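PDB 5JOZ: Non-reducing end alpha-L-arabinofuranosidase BoGH43B from Bacteroides ovatus, which removes terminal non-reducing alpha-L-arabinofuranosyl residues from the side branches of xyloglucan, turning its S units into X units. Local coordinates for residues L402-E405 with R410-M413; A412-T417 with Y447-K452. All blocks are in the same frame, centred on the assembly; numbering follows the deposited sequence.

Contact 1. Residues L402-E405 with R410-M413; sequences LITE and RVAM
Leu402 and Met413 exchange two backbone hydrogen bonds, and Thr404 and Val411 exchange two more, which makes 402-405 and 410-413 the arms of an antiparallel beta hairpin in the Concanavalin A-like C-terminal domain. The two segments run 145° apart in direction, antiparallel with a marked twist. The first pair is short in both directions, with Leu402 N to Met413 O and Met413 N to Leu402 O each 2.7 Å. In the second, Thr404 N reaches Val411 O at 3.1 Å and Val411 N reaches Thr404 O at 2.9 Å. Ile403 with Ala412 and Glu405 with Arg410 are the non-hydrogen-bonded pairs. There the CA atoms lie closer together, and the CA of Ile403 leans its hydrogen on Val411 O.

On the face of Leu402, Thr404, Val411 and Met413 the apolar groups pack closely around Thr404 CG2. Beta-branched Thr404 and Val411, suited to extended backbone, lie side by side, their CG2 methyls 3.6 Å apart. Met413, its chain turned at the last torsion (chi3 63°), brings CE to 3.8 Å from Thr404 CG2, while Thr404 OG1 hydrogen-bonds to the backbone O of Glu385. Leu402 meets the same methionine more loosely, with CD1 4.4 Å from CE.

The other face is apolar at Ile403 and Ala412 and becomes polar toward the turn. Arg410 stretches past Ile403, and an arginine suits this buried place because NE, NH1 and NH2 each serve a different carbonyl, those of Phe378, Pro431 and Gly434 in turn. Partly exposed Glu405 forms the looser side: its chain bends at chi2 and folds back over the arginine backbone without a salt bridge, leaving OE2 3.3 Å from Arg410 CA.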
loop_
_atom_site.group_PDB
_atom_site.type_symbol
_atom_site.label_atom_id
_atom_site.label_comp_id
_atom_site.label_asym_id
_atom_site.label_seq_id
_atom_site.Cartn_x
_atom_site.Cartn_y
_atom_site.Cartn_z
ATOM N N LEU A 402 -22.549 5.887 -9.145
ATOM C CA LEU A 402 -22.520 5.766 -10.609
ATOM C C LEU A 402 -23.653 6.476 -11.330
ATOM O O LEU A 402 -24.740 6.646 -10.784
ATOM C CB LEU A 402 -22.555 4.294 -11.007
ATOM C CG LEU A 402 -21.543 3.380 -10.308
ATOM C CD1 LEU A 402 -21.762 1.928 -10.707
ATOM C CD2 LEU A 402 -20.113 3.807 -10.598
ATOM N N ILE A 403 -23.361 6.876 -12.569
ATOM C CA ILE A 403 -24.334 7.347 -13.529
ATOM C C ILE A 403 -24.692 6.157 -14.394
ATOM O O ILE A 403 -23.793 5.488 -14.924
ATOM C CB ILE A 403 -23.760 8.435 -14.457
ATOM C CG1 ILE A 403 -23.318 9.645 -13.645
ATOM C CG2 ILE A 403 -24.790 8.841 -15.527
ATOM C CD1 ILE A 403 -22.486 10.624 -14.430
ATOM N N THR A 404 -25.996 5.921 -14.551
ATOM C CA THR A 404 -26.534 4.810 -15.357
ATOM C C THR A 404 -27.916 5.202 -15.925
ATOM O O THR A 404 -28.330 6.369 -15.807
ATOM C CB THR A 404 -26.616 3.510 -14.516
ATOM O OG1 THR A 404 -27.038 2.412 -15.335
ATOM C CG2 THR A 404 -27.571 3.658 -13.353
ATOM N N GLU A 405 -28.615 4.242 -16.535
ATOM C CA GLU A 405 -29.943 4.460 -17.114
ATOM C C GLU A 405 -30.919 3.513 -16.420
ATOM O O GLU A 405 -30.665 2.317 -16.322
ATOM C CB GLU A 405 -29.919 4.217 -18.630
ATOM C CG GLU A 405 -31.124 4.762 -19.408
ATOM C CD GLU A 405 -31.040 6.256 -19.739
ATOM O OE1 GLU A 405 -32.026 6.792 -20.287
ATOM O OE2 GLU A 405 -30.002 6.910 -19.468
ATOM N N ARG A 410 -31.906 8.818 -17.249
ATOM C CA ARG A 410 -30.530 8.843 -16.828
ATOM C C ARG A 410 -30.552 9.214 -15.367
ATOM O O ARG A 410 -31.262 10.144 -14.987
ATOM C CB ARG A 410 -29.784 9.882 -17.633
ATOM C CG ARG A 410 -28.278 9.844 -17.476
ATOM C CD ARG A 410 -27.720 10.906 -18.401
ATOM N NE ARG A 410 -26.366 11.298 -18.066
ATOM C CZ ARG A 410 -25.963 12.514 -17.711
ATOM N NH1 ARG A 410 -26.795 13.540 -17.617
ATOM N NH2 ARG A 410 -24.679 12.695 -17.450
ATOM N N VAL A 411 -29.791 8.491 -14.550
ATOM C CA VAL A 411 -29.857 8.646 -13.093
ATOM C C VAL A 411 -28.475 8.622 -12.445
ATOM O O VAL A 411 -27.516 8.093 -13.015
ATOM C CB VAL A 411 -30.718 7.533 -12.441
ATOM C CG1 VAL A 411 -32.111 7.488 -13.057
ATOM C CG2 VAL A 411 -30.059 6.158 -12.560
ATOM N N ALA A 412 -28.403 9.183 -11.243
ATOM C CA ALA A 412 -27.265 9.000 -10.356
ATOM C C ALA A 412 -27.662 7.943 -9.337
ATOM O O ALA A 412 -28.768 7.984 -8.808
ATOM C CB ALA A 412 -26.913 10.299 -9.667
ATOM N N MET A 413 -26.761 6.999 -9.079
ATOM C CA MET A 413 -27.040 5.835 -8.254
ATOM C C MET A 413 -25.927 5.652 -7.218
ATOM O O MET A 413 -24.757 5.637 -7.577
ATOM C CB MET A 413 -27.144 4.584 -9.145
ATOM C CG MET A 413 -27.304 3.262 -8.399
ATOM S SD MET A 413 -27.615 1.818 -9.446
ATOM C CE MET A 413 -26.101 1.744 -10.402
#

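Contact 2. Residues A412-T417 with Y447-K452; sequences AMIRKT and YTFEIK
Ala412 opens the contact by pressing its CB against CD1 of Ile451, 3.4 Å away and tighter than usual for two carbons. Ile451 CG2 flanks the same methyl at 3.7 Å. With its CG1 between the backbone N and the carbonyl carbon (chi1 63°), Ile451 presents both branches to Ala412, and the small alanine leaves room for this larger partner.

At Met413 the strand turns its side chain away from 447-452, as alternation demands, and Ile414 points inward again. Its CG1 stands anti to the backbone N (chi1 179°), and the chain then bends at chi2 to set CD1 over the Phe449 ring. This methyl sits 3.4 Å from the ring centroid and only 4° off the normal, an almost perfectly centred CH-pi contact. CG1 follows over the same face, 3.9 Å from Phe449 CD1. Isoleucine suits the place because its longer branch ends in a methyl that can rest on the flat ring; Tyr399 and Ile440 also touch this phenylalanine. Were Phe449 replaced by an alanine, Ile414 CD1 would lose the ring it rests on and a gap would probably open between the sheets.

Farther along, the charged ends of Arg415 and Lys416 find partners away from 447-452, Arg415 in Asp400 and Glu386, Lys416 in the carbonyl of Thr462.

Where they touch, 412-414 and 449-451 run almost exactly antiparallel, but Ala412 CA and Ile451 CA are 7.4 Å apart and the strands belong to different sheets. Side chains alone join them, the sheet-on-sheet packing typical of a Concanavalin A-like beta sandwich.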
loop_
_atom_site.group_PDB
_atom_site.type_symbol
_atom_site.label_atom_id
_atom_site.label_comp_id
_atom_site.label_asym_id
_atom_site.label_seq_id
_atom_site.Cartn_x
_atom_site.Cartn_y
_atom_site.Cartn_z
ATOM N N ALA A 412 -28.403 9.183 -11.243
ATOM C CA ALA A 412 -27.265 9.000 -10.356
ATOM C C ALA A 412 -27.662 7.943 -9.337
ATOM O O ALA A 412 -28.768 7.984 -8.808
ATOM C CB ALA A 412 -26.913 10.299 -9.667
ATOM N N MET A 413 -26.761 6.999 -9.079
ATOM C CA MET A 413 -27.040 5.835 -8.254
ATOM C C MET A 413 -25.927 5.652 -7.218
ATOM O O MET A 413 -24.757 5.637 -7.577
ATOM C CB MET A 413 -27.144 4.584 -9.145
ATOM C CG MET A 413 -27.304 3.262 -8.399
ATOM S SD MET A 413 -27.615 1.818 -9.446
ATOM C CE MET A 413 -26.101 1.744 -10.402
ATOM N N ILE A 414 -26.309 5.524 -5.944
ATOM C CA ILE A 414 -25.429 4.962 -4.903
ATOM C C ILE A 414 -25.860 3.515 -4.730
ATOM O O ILE A 414 -27.026 3.246 -4.496
ATOM C CB ILE A 414 -25.436 5.742 -3.545
ATOM C CG1 ILE A 414 -24.505 5.077 -2.519
ATOM C CG2 ILE A 414 -26.824 5.861 -2.923
ATOM C CD1 ILE A 414 -23.074 4.911 -2.984
ATOM N N ARG A 415 -24.923 2.586 -4.891
ATOM C CA ARG A 415 -25.224 1.168 -4.807
ATOM C C ARG A 415 -24.199 0.490 -3.913
ATOM O O ARG A 415 -23.002 0.506 -4.202
ATOM C CB ARG A 415 -25.222 0.545 -6.199
ATOM C CG ARG A 415 -25.741 -0.890 -6.249
ATOM C CD ARG A 415 -25.617 -1.443 -7.660
ATOM N NE ARG A 415 -24.218 -1.473 -8.090
ATOM C CZ ARG A 415 -23.792 -1.621 -9.347
ATOM N NH1 ARG A 415 -24.644 -1.752 -10.367
ATOM N NH2 ARG A 415 -22.488 -1.620 -9.585
ATOM N N LYS A 416 -24.691 -0.129 -2.846
ATOM C CA LYS A 416 -23.851 -0.692 -1.805
ATOM C C LYS A 416 -23.765 -2.206 -1.980
ATOM O O LYS A 416 -24.769 -2.891 -1.888
ATOM C CB LYS A 416 -24.425 -0.330 -0.431
ATOM C CG LYS A 416 -24.753 1.151 -0.262
ATOM C CD LYS A 416 -25.364 1.446 1.094
ATOM C CE LYS A 416 -26.077 2.791 1.097
ATOM N NZ LYS A 416 -26.812 3.043 2.370
ATOM N N THR A 417 -22.557 -2.705 -2.247
ATOM C CA THR A 417 -22.281 -4.129 -2.390
ATOM C C THR A 417 -21.460 -4.601 -1.196
ATOM O O THR A 417 -20.406 -4.029 -0.922
ATOM C CB THR A 417 -21.478 -4.394 -3.672
ATOM O OG1 THR A 417 -22.288 -4.084 -4.809
ATOM C CG2 THR A 417 -21.012 -5.850 -3.761
ATOM N N TYR A 447 -19.258 7.630 5.073
ATOM C CA TYR A 447 -19.120 8.196 3.748
ATOM C C TYR A 447 -20.466 8.764 3.398
ATOM O O TYR A 447 -21.480 8.098 3.636
ATOM C CB TYR A 447 -18.804 7.112 2.730
ATOM C CG TYR A 447 -17.467 6.459 2.891
ATOM C CD1 TYR A 447 -16.303 7.134 2.539
ATOM C CD2 TYR A 447 -17.359 5.150 3.344
ATOM C CE1 TYR A 447 -15.064 6.529 2.648
ATOM C CE2 TYR A 447 -16.119 4.535 3.456
ATOM C CZ TYR A 447 -14.978 5.237 3.114
ATOM O OH TYR A 447 -13.745 4.644 3.238
ATOM N N THR A 448 -20.476 9.977 2.847
ATOM C CA THR A 448 -21.688 10.601 2.324
ATOM C C THR A 448 -21.488 10.867 0.831
ATOM O O THR A 448 -20.429 11.338 0.423
ATOM C CB THR A 448 -22.024 11.894 3.086
ATOM O OG1 THR A 448 -22.117 11.592 4.479
ATOM C CG2 THR A 448 -23.368 12.488 2.620
ATOM N N PHE A 449 -22.513 10.539 0.041
ATOM C CA PHE A 449 -22.467 10.556 -1.426
ATOM C C PHE A 449 -23.407 11.639 -1.981
ATOM O O PHE A 449 -24.598 11.649 -1.644
ATOM C CB PHE A 449 -22.892 9.187 -1.958
ATOM C CG PHE A 449 -22.038 8.062 -1.469
ATOM C CD1 PHE A 449 -22.353 7.386 -0.289
ATOM C CD2 PHE A 449 -20.899 7.676 -2.182
ATOM C CE1 PHE A 449 -21.548 6.349 0.167
ATOM C CE2 PHE A 449 -20.094 6.634 -1.732
ATOM C CZ PHE A 449 -20.414 5.969 -0.557
ATOM N N GLU A 450 -22.871 12.522 -2.832
ATOM C CA GLU A 450 -23.562 13.726 -3.313
ATOM C C GLU A 450 -23.398 13.903 -4.828
ATOM O O GLU A 450 -22.395 13.472 -5.398
ATOM C CB GLU A 450 -23.032 14.984 -2.598
ATOM C CG GLU A 450 -23.035 14.920 -1.058
ATOM C CD GLU A 450 -21.696 14.510 -0.407
ATOM O OE1 GLU A 450 -20.798 13.950 -1.088
ATOM O OE2 GLU A 450 -21.539 14.750 0.818
ATOM N N ILE A 451 -24.382 14.555 -5.458
ATOM C CA ILE A 451 -24.382 14.821 -6.895
ATOM C C ILE A 451 -24.783 16.267 -7.200
ATOM O O ILE A 451 -25.533 16.890 -6.446
ATOM C CB ILE A 451 -25.317 13.846 -7.654
ATOM C CG1 ILE A 451 -26.778 14.034 -7.215
ATOM C CG2 ILE A 451 -24.857 12.409 -7.432
ATOM C CD1 ILE A 451 -27.758 13.017 -7.749
ATOM N N LYS A 452 -24.257 16.793 -8.302
ATOM C CA LYS A 452 -24.643 18.107 -8.820
ATOM C C LYS A 452 -24.672 18.128 -10.366
ATOM O O LYS A 452 -23.727 17.697 -11.037
ATOM C CB LYS A 452 -23.722 19.222 -8.290
ATOM C CG LYS A 452 -24.148 20.610 -8.763
ATOM C CD LYS A 452 -23.367 21.734 -8.112
ATOM C CE LYS A 452 -24.071 23.068 -8.325
ATOM N NZ LYS A 452 -23.333 24.179 -7.667
#

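The two contacts share Ala412 and Met413, and their centres lie 10 Å apart in the Concanavalin A-like C-terminal domain. Along the chain, strand 397-406 comes first, 409-418 follows after a tight turn, and 446-453 comes later. Contact 1 joins the first two strands edge to edge within one antiparallel sheet; contact 2 sets the second of them against a strand of the other sheet. Strand 409-418 therefore serves both directions of the sandwich: Met413 packs within the hairpin while Ala412 and Ile414 look into the core. Leu402 CD1 also touches Arg415 NH2 at 3.8 Å. Both contacts are structural, away from the inferred catalytic residues and from the calcium site.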